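Local coordinates for monosaccharide ABC transporter substrate-binding protein, CUT2 family (Bradyrhizobium sp., PDB 4YHS) that probably binds a sugar or related solute in the periplasm and delivers it to a CUT2-family ABC importer, at residues P143-V148 against D155-S160; I122-A127 against N149-P154. All coordinates share one frame; numbering follows the deposited sequence.

Interaction 1: P143-V148 against D155-S160; sequences PVIDLV and DIAAKS
Asp146 and Lys159 pair across neighbouring parallel strands, 144-147 and 158-160, of the sheet in one lobe of this periplasmic binding protein. Backbone bonds set the register: Asp146 N donates to Ala158 O (2.9 Å), Asp146 O accepts from Ser160 N (2.8 Å), and Val148 N donates to Ser160 O. At the other end Ala157 N bonds to Val144 O, and a water links Val144 N to Asp155 O.

The polar side chains meet in a salt bridge, Lys159 NZ to Asp146 OD2 at 2.7 Å. The carboxylate is swung anti to its own amide (chi1 180°), while the lysine, extended mid-chain, crosses obliquely past OD2 and bends at its last torsion (chi4 -79°), so that NZ meets OD2 nearly in line with the C-O bond. The backbone of Ile151 bonds to both charged groups, and Phe38 adds a cation-pi contact to the lysine.

Among apolar contacts, Val144 CG1 meets Ile156 CD1 at 3.6 Å, the side chains crossing at about a right angle, and Ile156 CG2 packs on Asp146 CB. On the face opposite Asp146 and Lys159, Ile145 CD1 lies 3.9 Å from Ala158 CB.

A methionine in place of Lys159 would probably leave the buried carboxylate without its countercharge and the Ile151 carbonyl short of a donor. With Lys159 and a backbone N-H both on OD2, Asp146 is likely to stay ionised although buried.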
# COMPACT_ATOMS: atom_id res chain seq x y z
N PRO A 143 -21.61 -9.24 4.91
CA PRO A 143 -20.63 -8.92 3.87
C PRO A 143 -19.21 -8.92 4.42
O PRO A 143 -18.99 -8.45 5.55
CB PRO A 143 -21.02 -7.50 3.43
CG PRO A 143 -22.39 -7.29 3.91
CD PRO A 143 -22.57 -8.14 5.11
N VAL A 144 -18.26 -9.43 3.64
CA VAL A 144 -16.86 -9.45 4.04
C VAL A 144 -16.07 -8.67 2.99
O VAL A 144 -16.10 -8.99 1.80
CB VAL A 144 -16.31 -10.89 4.18
CG1 VAL A 144 -14.87 -10.86 4.63
CG2 VAL A 144 -17.17 -11.70 5.18
N ILE A 145 -15.34 -7.66 3.46
CA ILE A 145 -14.52 -6.80 2.60
C ILE A 145 -13.02 -7.13 2.76
O ILE A 145 -12.50 -7.16 3.88
CB ILE A 145 -14.71 -5.32 2.97
CG1 ILE A 145 -16.18 -4.96 3.07
CG2 ILE A 145 -14.02 -4.43 1.97
CD1 ILE A 145 -16.94 -5.15 1.85
N ASP A 146 -12.36 -7.34 1.64
CA ASP A 146 -10.93 -7.62 1.55
C ASP A 146 -10.14 -6.31 1.47
O ASP A 146 -10.15 -5.62 0.44
CB ASP A 146 -10.71 -8.52 0.31
CG ASP A 146 -9.28 -8.90 0.08
OD1 ASP A 146 -8.36 -8.53 0.86
OD2 ASP A 146 -9.10 -9.61 -0.95
N LEU A 147 -9.42 -5.98 2.55
CA LEU A 147 -8.72 -4.69 2.69
C LEU A 147 -7.21 -4.89 2.63
O LEU A 147 -6.63 -5.67 3.41
CB LEU A 147 -9.12 -4.00 4.00
CG LEU A 147 -8.34 -2.74 4.44
CD1 LEU A 147 -8.50 -1.57 3.48
CD2 LEU A 147 -8.78 -2.29 5.83
N VAL A 148 -6.60 -4.23 1.64
CA VAL A 148 -5.15 -4.10 1.46
C VAL A 148 -4.42 -5.36 0.97
O VAL A 148 -3.71 -5.29 -0.04
CB VAL A 148 -4.44 -3.61 2.74
CG1 VAL A 148 -2.92 -3.56 2.49
CG2 VAL A 148 -4.90 -2.18 3.12
N ASP A 155 -15.95 -15.95 -1.29
CA ASP A 155 -17.03 -15.32 -0.54
C ASP A 155 -16.76 -13.88 -0.06
O ASP A 155 -17.40 -13.37 0.86
CB ASP A 155 -17.37 -16.21 0.66
CG ASP A 155 -18.18 -17.42 0.26
OD1 ASP A 155 -19.19 -17.23 -0.46
OD2 ASP A 155 -17.78 -18.54 0.64
N ILE A 156 -15.82 -13.23 -0.72
CA ILE A 156 -15.52 -11.83 -0.48
C ILE A 156 -16.50 -10.96 -1.28
O ILE A 156 -16.73 -11.22 -2.47
CB ILE A 156 -14.07 -11.54 -0.88
CG1 ILE A 156 -13.12 -12.16 0.14
CG2 ILE A 156 -13.81 -10.06 -1.06
CD1 ILE A 156 -13.22 -11.58 1.52
N ALA A 157 -17.07 -9.93 -0.66
CA ALA A 157 -18.03 -9.06 -1.38
C ALA A 157 -17.34 -7.97 -2.19
O ALA A 157 -17.89 -7.53 -3.21
CB ALA A 157 -19.04 -8.43 -0.38
N ALA A 158 -16.18 -7.50 -1.73
CA ALA A 158 -15.49 -6.37 -2.37
C ALA A 158 -14.03 -6.37 -1.96
O ALA A 158 -13.72 -6.83 -0.87
CB ALA A 158 -16.10 -5.04 -2.00
N LYS A 159 -13.18 -5.82 -2.83
CA LYS A 159 -11.77 -5.59 -2.53
C LYS A 159 -11.45 -4.10 -2.56
O LYS A 159 -11.92 -3.36 -3.43
CB LYS A 159 -10.88 -6.33 -3.52
CG LYS A 159 -11.03 -7.86 -3.50
CD LYS A 159 -10.22 -8.54 -4.58
CE LYS A 159 -10.40 -10.05 -4.50
NZ LYS A 159 -9.57 -10.62 -3.41
N SER A 160 -10.65 -3.69 -1.59
CA SER A 160 -10.05 -2.35 -1.54
C SER A 160 -8.55 -2.54 -1.36
O SER A 160 -8.06 -2.74 -0.23
CB SER A 160 -10.63 -1.54 -0.40
OG SER A 160 -10.10 -0.23 -0.40
O HOH W 1 -19.07 -11.44 1.61

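Interaction 2: I122-A127 against N149-P154; sequences IGAISA and NGISSP
Ile151 packs its side chain against Ala124 and Ile122. Its CG1 stands 3.4 Å from Ala124 CB, tighter than an ordinary van der Waals contact, and CD1 continues past that methyl to Ile122 CG2 at 4.1 Å, where the two isoleucines cross at about a right angle. With CG1 anti to the carbonyl carbon (chi1 -66°) and the chain then extended, Ile151 lays its longer branch against residues 122-127; Ile134 and Asn131 of helix 131-138 also touch it.

Ala127 meets the backbone of residues 149-154. Its carbonyl oxygen accepts a nearly straight bond from Ser152 N (2.8 Å, 173° at the hydrogen), with the donor tilted from the carbonyl plane. A CA-H...O contact runs from Ala127 CA to Gly150 O, and another from Ile151 CA returns to Ala127 O. Ser152 OG turns to Asp128 and Asn131.

Both segments are loops that follow parallel strands, 119-122 and 144-147, at their C-terminal ends, the edge of a Rossmann-like lobe from which binding proteins of this type present ligand-contacting loops.

Ala124 also takes part through its carbonyl oxygen, which receives Asn149 ND2 at 2.8 Å. The amide nitrogen comes from above the carbonyl plane, 41° out of it, and the same nitrogen is bonded to Tyr99 OH, a second anchor that limits rotation of the amide. Two waters bridge the loops beside it: one accepts from Ala124 N and Gly150 N, the other donates to Gly150 O and, weakly, to Ala124 O.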
# COMPACT_ATOMS: atom_id res chain seq x y z
N ILE A 122 -11.54 -6.99 6.57
CA ILE A 122 -10.38 -7.79 6.96
C ILE A 122 -9.10 -7.41 6.22
O ILE A 122 -9.07 -7.41 4.99
CB ILE A 122 -10.62 -9.29 6.69
CG1 ILE A 122 -11.85 -9.81 7.40
CG2 ILE A 122 -9.42 -10.14 7.13
CD1 ILE A 122 -12.15 -11.27 7.07
N GLY A 123 -8.05 -7.13 6.98
CA GLY A 123 -6.69 -7.09 6.47
C GLY A 123 -6.06 -8.42 6.81
O GLY A 123 -5.61 -8.63 7.94
N ALA A 124 -6.03 -9.33 5.84
CA ALA A 124 -5.77 -10.74 6.11
C ALA A 124 -4.31 -11.06 6.35
O ALA A 124 -3.44 -10.63 5.60
CB ALA A 124 -6.29 -11.58 4.98
N ILE A 125 -4.05 -11.88 7.38
CA ILE A 125 -2.70 -12.30 7.65
C ILE A 125 -2.19 -13.24 6.53
O ILE A 125 -1.02 -13.24 6.21
CB ILE A 125 -2.61 -12.97 9.05
CG1 ILE A 125 -2.54 -11.87 10.12
CG2 ILE A 125 -1.40 -13.90 9.16
CD1 ILE A 125 -2.71 -12.36 11.57
N SER A 126 -3.07 -14.06 5.95
CA SER A 126 -2.66 -14.80 4.76
C SER A 126 -3.79 -14.86 3.73
O SER A 126 -4.95 -14.64 4.05
CB SER A 126 -2.16 -16.21 5.12
OG SER A 126 -3.20 -17.16 5.25
N ALA A 127 -3.42 -15.13 2.48
CA ALA A 127 -4.39 -15.14 1.39
C ALA A 127 -5.48 -16.20 1.52
O ALA A 127 -6.63 -15.93 1.15
CB ALA A 127 -3.66 -15.34 0.06
N ASN A 149 -4.57 -6.48 1.68
CA ASN A 149 -3.65 -7.61 1.48
C ASN A 149 -4.04 -8.62 0.42
O ASN A 149 -3.16 -9.16 -0.26
CB ASN A 149 -3.45 -8.37 2.79
CG ASN A 149 -2.55 -7.65 3.73
OD1 ASN A 149 -1.85 -6.72 3.34
ND2 ASN A 149 -2.51 -8.10 4.98
N GLY A 150 -5.33 -8.91 0.27
CA GLY A 150 -5.79 -9.84 -0.75
C GLY A 150 -6.11 -11.18 -0.16
O GLY A 150 -5.28 -11.83 0.48
N ILE A 151 -7.35 -11.58 -0.36
CA ILE A 151 -7.90 -12.84 0.12
C ILE A 151 -8.40 -13.65 -1.06
O ILE A 151 -9.07 -13.09 -1.94
CB ILE A 151 -9.05 -12.57 1.12
CG1 ILE A 151 -8.50 -11.91 2.39
CG2 ILE A 151 -9.85 -13.82 1.45
CD1 ILE A 151 -9.59 -11.23 3.19
N SER A 152 -8.12 -14.95 -1.07
CA SER A 152 -8.50 -15.81 -2.22
C SER A 152 -9.91 -16.40 -2.08
O SER A 152 -10.46 -16.98 -3.02
CB SER A 152 -7.46 -16.92 -2.41
OG SER A 152 -7.58 -17.95 -1.45
N SER A 153 -10.52 -16.25 -0.91
CA SER A 153 -11.89 -16.73 -0.73
C SER A 153 -12.86 -16.19 -1.78
O SER A 153 -12.88 -14.99 -2.03
CB SER A 153 -12.44 -16.33 0.65
OG SER A 153 -13.82 -16.68 0.72
N PRO A 154 -13.66 -17.06 -2.39
CA PRO A 154 -14.71 -16.58 -3.30
C PRO A 154 -15.87 -15.88 -2.62
O PRO A 154 -16.70 -15.30 -3.31
CB PRO A 154 -15.20 -17.88 -3.94
CG PRO A 154 -14.97 -18.89 -2.92
CD PRO A 154 -13.67 -18.54 -2.29
O HOH W 2 -6.88 -8.55 3.16
O HOH W 3 -2.94 -11.96 2.58

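Interactions 1 and 2 have centres 8 Å apart and alternate along the chain: residues 149-154 link the two strands of interaction 1, and residues 122-127 follow the strand on the other side of 144-147. Leu147 N bonds to Ile122 O at 2.9 Å, continuing the sheet from one contact into the other, while Asp146 OD2 takes Ile151 N at 2.7 Å, so the same carboxylate that pairs with Lys159 also holds the backbone of Ile151, whose side chain packs in interaction 2. Val144 CG1 and Ile122 CD1 add apolar packing at 3.7 Å. A bound Bis-Tris molecule lies about 6 Å from the side chains of Val148 and Asn149, and may mark the solute pocket.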